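Local coordinates for protein bacterioferritin (Rhodobacter capsulatus, PDB 1JGC) that stores iron, probably oxidizing Fe(2+) with dioxygen at a ferroxidase centre and laying down the ferric mineral inside a 24-subunit, heme-containing shell, at residues A[18-23]-A[75-80]; A[89-94]-A[129-134]. One frame throughout, in Å; residues are numbered along the deposited sequence. Where two conformers were deposited one is given.

Contact 1. Residues A[18-23]-A[75-80]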
loop_
_atom_site.group_PDB
_atom_site.type_symbol
_atom_site.label_atom_id
_atom_site.label_comp_id
_atom_site.label_asym_id
_atom_site.label_seq_id
_atom_site.Cartn_x
_atom_site.Cartn_y
_atom_site.Cartn_z
ATOM N N GLU A 18 48.061 3.965 18.892
ATOM C CA GLU A 18 46.904 3.854 18.005
ATOM C C GLU A 18 47.115 4.539 16.657
ATOM O O GLU A 18 46.768 3.977 15.619
ATOM C CB GLU A 18 45.652 4.420 18.679
ATOM C CG GLU A 18 45.208 3.683 19.943
ATOM C CD GLU A 18 44.929 2.203 19.719
ATOM O OE1 GLU A 18 45.878 1.457 19.392
ATOM O OE2 GLU A 18 43.763 1.777 19.878
ATOM N N LEU A 19 47.676 5.747 16.663
ATOM C CA LEU A 19 47.929 6.460 15.414
ATOM C C LEU A 19 48.840 5.600 14.551
ATOM O O LEU A 19 48.744 5.623 13.330
ATOM C CB LEU A 19 48.608 7.804 15.671
ATOM C CG LEU A 19 47.820 8.885 16.409
ATOM C CD1 LEU A 19 48.712 10.099 16.638
ATOM C CD2 LEU A 19 46.598 9.270 15.600
ATOM N N THR A 20 49.724 4.841 15.194
ATOM C CA THR A 20 50.653 3.982 14.476
ATOM C C THR A 20 49.872 2.840 13.835
ATOM O O THR A 20 50.038 2.550 12.648
ATOM C CB THR A 20 51.739 3.394 15.421
ATOM O OG1 THR A 20 52.442 4.461 16.067
ATOM C CG2 THR A 20 52.734 2.564 14.644
ATOM N N ALA A 21 49.017 2.198 14.622
ATOM C CA ALA A 21 48.203 1.098 14.118
ATOM C C ALA A 21 47.317 1.559 12.948
ATOM O O ALA A 21 47.193 0.866 11.941
ATOM C CB ALA A 21 47.336 0.529 15.241
ATOM N N ILE A 22 46.707 2.730 13.078
ATOM C CA ILE A 22 45.856 3.242 12.016
ATOM C C ILE A 22 46.597 3.263 10.688
ATOM O O ILE A 22 46.116 2.731 9.694
ATOM C CB ILE A 22 45.369 4.672 12.327
ATOM C CG1 ILE A 22 44.435 4.652 13.533
ATOM C CG2 ILE A 22 44.670 5.262 11.115
ATOM C CD1 ILE A 22 44.033 6.022 13.993
ATOM N N SER A 23 47.772 3.877 10.666
ATOM C CA SER A 23 48.529 3.960 9.433
ATOM C C SER A 23 49.056 2.617 8.963
ATOM O O SER A 23 49.116 2.364 7.758
ATOM C CB SER A 23 49.682 4.939 9.591
ATOM O OG SER A 23 49.183 6.248 9.768
ATOM N N ASP A 75 54.891 5.609 16.492
ATOM C CA ASP A 75 55.944 4.679 16.858
ATOM C C ASP A 75 56.385 4.053 15.525
ATOM O O ASP A 75 55.768 4.306 14.482
ATOM C CB ASP A 75 55.407 3.625 17.824
ATOM C CG ASP A 75 55.059 4.219 19.183
ATOM O OD1 ASP A 75 55.829 5.085 19.658
ATOM O OD2 ASP A 75 54.037 3.822 19.784
ATOM N N PRO A 76 57.461 3.252 15.527
ATOM C CA PRO A 76 57.906 2.651 14.265
ATOM C C PRO A 76 56.852 1.789 13.575
ATOM O O PRO A 76 56.231 0.937 14.204
ATOM C CB PRO A 76 59.128 1.848 14.685
ATOM C CG PRO A 76 59.686 2.687 15.807
ATOM C CD PRO A 76 58.440 3.008 16.597
ATOM N N LEU A 77 56.650 2.028 12.283
ATOM C CA LEU A 77 55.686 1.271 11.495
ATOM C C LEU A 77 56.272 -0.082 11.095
ATOM O O LEU A 77 57.483 -0.223 10.961
ATOM C CB LEU A 77 55.329 2.044 10.230
ATOM C CG LEU A 77 54.437 3.273 10.368
ATOM C CD1 LEU A 77 54.473 4.109 9.093
ATOM C CD2 LEU A 77 53.021 2.808 10.687
ATOM N N ARG A 78 55.413 -1.073 10.900
ATOM C CA ARG A 78 55.861 -2.400 10.480
ATOM C C ARG A 78 55.089 -2.791 9.227
ATOM O O ARG A 78 53.996 -3.348 9.320
ATOM C CB ARG A 78 55.597 -3.423 11.578
ATOM C CG ARG A 78 56.470 -3.279 12.791
ATOM C CD ARG A 78 55.821 -3.960 13.955
ATOM N NE ARG A 78 56.778 -4.343 14.981
ATOM C CZ ARG A 78 56.575 -4.147 16.276
ATOM N NH1 ARG A 78 55.450 -3.567 16.688
ATOM N NH2 ARG A 78 57.489 -4.536 17.156
ATOM N N ILE A 79 55.659 -2.504 8.063
ATOM C CA ILE A 79 55.014 -2.802 6.795
ATOM C C ILE A 79 55.464 -4.135 6.200
ATOM O O ILE A 79 56.610 -4.262 5.759
ATOM C CB ILE A 79 55.313 -1.697 5.761
ATOM C CG1 ILE A 79 55.123 -0.313 6.388
ATOM C CG2 ILE A 79 54.411 -1.848 4.573
ATOM C CD1 ILE A 79 53.782 -0.100 7.030
ATOM N N GLY A 80 54.571 -5.121 6.174
ATOM C CA GLY A 80 54.922 -6.413 5.608
ATOM C C GLY A 80 55.103 -6.296 4.104
ATOM O O GLY A 80 54.513 -5.420 3.474
#
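The backbones come closest where the CA atoms of T20 and D75 lie 5.8 Å apart, and from there the loop segment 75-80 runs obliquely along the helix and diverges from it. T20 makes the polar link. Its OG1 accepts the amide of D75, with N to OG1 at 2.7 Å and an N-H...O angle of 146°, and also hydrogen-bonds R16 O one turn back, so the one hydroxyl joins loop to helix. With chi1 at -57°, OG1 sits beside the backbone N of T20 and CG2 lies anti to it; the methyl is thereby placed against the loop backbone, 3.5 Å from D75 O. L77 supplies the apolar half. The CD2 branch folds down onto the helix, 3.6 Å from T20 O and 4.1 Å from S23 CB. Such a long connection laid along the bundle is a ferritin feature. Here it also meets the dimer partner, since Q72 of a second subunit hydrogen-bonds D75 O and L77 N. Farther along, the amide of R78 donates to Q24 OE1, while the R78 side chain reaches helix 83-111; on its inner side, segment 18-23 packs through A21 and I22 against helix 38-64.

Contact 2. Residues A[89-94]-A[129-134]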
loop_
_atom_site.group_PDB
_atom_site.type_symbol
_atom_site.label_atom_id
_atom_site.label_comp_id
_atom_site.label_asym_id
_atom_site.label_seq_id
_atom_site.Cartn_x
_atom_site.Cartn_y
_atom_site.Cartn_z
ATOM N N CYS A 89 53.340 -8.562 11.044
ATOM C CA CYS A 89 53.569 -7.209 11.502
ATOM C C CYS A 89 52.404 -6.680 12.330
ATOM O O CYS A 89 52.621 -6.025 13.356
ATOM C CB CYS A 89 53.839 -6.286 10.322
ATOM S SG CYS A 89 55.436 -6.597 9.555
ATOM N N ASP A 90 51.171 -6.960 11.911
ATOM C CA ASP A 90 50.027 -6.480 12.678
ATOM C C ASP A 90 49.997 -7.161 14.044
ATOM O O ASP A 90 49.736 -6.519 15.072
ATOM C CB ASP A 90 48.710 -6.717 11.925
ATOM C CG ASP A 90 48.590 -5.855 10.669
ATOM O OD1 ASP A 90 49.040 -4.688 10.698
ATOM O OD2 ASP A 90 48.036 -6.335 9.657
ATOM N N LEU A 91 50.283 -8.457 14.065
ATOM C CA LEU A 91 50.291 -9.188 15.321
ATOM C C LEU A 91 51.380 -8.631 16.235
ATOM O O LEU A 91 51.179 -8.505 17.443
ATOM C CB LEU A 91 50.526 -10.676 15.069
ATOM C CG LEU A 91 50.614 -11.560 16.315
ATOM C CD1 LEU A 91 49.318 -11.477 17.100
ATOM C CD2 LEU A 91 50.919 -12.994 15.902
ATOM N N ALA A 92 52.528 -8.291 15.656
ATOM C CA ALA A 92 53.632 -7.743 16.438
ATOM C C ALA A 92 53.203 -6.425 17.089
ATOM O O ALA A 92 53.513 -6.161 18.257
ATOM C CB ALA A 92 54.857 -7.520 15.551
ATOM N N GLY A 93 52.487 -5.603 16.329
ATOM C CA GLY A 93 52.018 -4.337 16.858
ATOM C C GLY A 93 50.982 -4.505 17.964
ATOM O O GLY A 93 50.911 -3.683 18.884
ATOM N N GLU A 94 50.180 -5.564 17.894
ATOM C CA GLU A 94 49.159 -5.788 18.908
ATOM C C GLU A 94 49.795 -6.121 20.236
ATOM O O GLU A 94 49.374 -5.614 21.280
ATOM C CB GLU A 94 48.241 -6.936 18.500
ATOM C CG GLU A 94 47.507 -6.690 17.205
ATOM C CD GLU A 94 46.333 -5.764 17.376
ATOM O OE1 GLU A 94 46.270 -5.041 18.405
ATOM O OE2 GLU A 94 45.468 -5.758 16.470
ATOM N N GLY A 129 40.944 -9.273 21.119
ATOM C CA GLY A 129 40.042 -9.727 20.077
ATOM C C GLY A 129 40.772 -9.803 18.738
ATOM O O GLY A 129 40.655 -10.800 18.012
ATOM N N HIS A 130 41.526 -8.754 18.408
ATOM C CA HIS A 130 42.295 -8.723 17.164
ATOM C C HIS A 130 43.366 -9.816 17.183
ATOM O O HIS A 130 43.610 -10.473 16.173
ATOM C CB HIS A 130 42.969 -7.359 16.977
ATOM C CG HIS A 130 42.011 -6.241 16.703
ATOM N ND1 HIS A 130 42.356 -4.913 16.860
ATOM C CD2 HIS A 130 40.726 -6.250 16.268
ATOM C CE1 HIS A 130 41.323 -4.152 16.533
ATOM N NE2 HIS A 130 40.322 -4.939 16.171
ATOM N N VAL A 131 44.008 -10.008 18.333
ATOM C CA VAL A 131 45.041 -11.029 18.451
ATOM C C VAL A 131 44.434 -12.390 18.148
ATOM O O VAL A 131 45.006 -13.185 17.402
ATOM C CB VAL A 131 45.662 -11.063 19.875
ATOM C CG1 VAL A 131 46.571 -12.271 20.022
ATOM C CG2 VAL A 131 46.455 -9.802 20.125
ATOM N N ASP A 132 43.270 -12.653 18.730
ATOM C CA ASP A 132 42.588 -13.924 18.520
ATOM C C ASP A 132 42.386 -14.160 17.028
ATOM O O ASP A 132 42.701 -15.231 16.494
ATOM C CB ASP A 132 41.237 -13.912 19.236
ATOM C CG ASP A 132 40.515 -15.249 19.157
ATOM O OD1 ASP A 132 41.146 -16.260 18.764
ATOM O OD2 ASP A 132 39.310 -15.293 19.501
ATOM N N PHE A 133 41.870 -13.134 16.362
ATOM C CA PHE A 133 41.606 -13.195 14.935
ATOM C C PHE A 133 42.881 -13.437 14.112
ATOM O O PHE A 133 42.929 -14.355 13.289
ATOM C CB PHE A 133 40.927 -11.899 14.490
ATOM C CG PHE A 133 40.785 -11.777 13.013
ATOM C CD1 PHE A 133 39.785 -12.468 12.338
ATOM C CD2 PHE A 133 41.686 -10.996 12.281
ATOM C CE1 PHE A 133 39.679 -12.390 10.953
ATOM C CE2 PHE A 133 41.591 -10.906 10.889
ATOM C CZ PHE A 133 40.584 -11.606 10.219
ATOM N N LEU A 134 43.904 -12.613 14.335
ATOM C CA LEU A 134 45.167 -12.741 13.612
ATOM C C LEU A 134 45.810 -14.109 13.828
ATOM O O LEU A 134 46.344 -14.695 12.891
ATOM C CB LEU A 134 46.138 -11.641 14.042
ATOM C CG LEU A 134 45.802 -10.202 13.638
ATOM C CD1 LEU A 134 46.803 -9.231 14.268
ATOM C CD2 LEU A 134 45.832 -10.082 12.123
#
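E94 and H130 face each other between two antiparallel helices of the ferritin four-helix bundle, whose short axes pass 9.9 Å apart with N-to-C directions 151° from each other. Both residues are assigned as ligands of the second iron of the dinuclear ferroxidase centre, which is metal-free in this structure. E94 spans the gap atom by atom. Its CB rests against V131 CG2 at 3.7 Å, and its CG meets L134 CD1 at 3.9 Å. The chain then bends at chi2, which turns the carboxylate towards the helix carrying H130, where CD lies 3.7 Å from H130 CB. At the tip, OE2 comes to the edge of the imidazole, near its plane, and takes a weak hydrogen bond from H130 ND1 at 3.2 Å; the N-H...O angle of 121° makes it strongly bent, and the carboxylate and ring planes are 51° apart. The other ring nitrogen, NE2, hydrogen-bonds E50 OE1 on helix 38-64, so NE2 holds the ring more firmly than the weak ND1 contact does. With an alanine in place of E94, CB could still touch V131, but H130 ND1 would probably lose its weak acceptor, a gap would open beside L134 CD1, and the second iron position would lack one of its assigned carboxylates. Toward D90 and L134 the interface becomes apolar. Of the D90 side chain it is CB that meets L134 CD1, while the carboxylate turns to Q24 NE2 on helix 5-34. L91 and V131 cross at about a right angle, touching through CD1 and CG1. L134 buries the most surface in the contact: its CD1 methyl lies against the turn of the opposing helix, 3.6 Å from both L91 N and L91 CA.

Overall arrangement
Both contacts belong to the same helical bundle, their centres 12 Å apart, but they hold different elements. Contact 1 lays a loop on helix 5-34 at the partly buried dimer side, near the heme; contact 2 joins helices 83-111 and 114-144 in the buried interior at the empty dinuclear site. The chemistry follows the place: a loop amide bonded to a hydroxyl, with one leucine packed separately on the helix, in the first; a carboxylate-imidazole pair next to a layer of branched aliphatics in the second. They meet through R78, whose backbone O packs on C89 CB and whose NH1 lies 3.5 Å from G93 CA. E18, within 18-23, is an assigned ligand of the first iron.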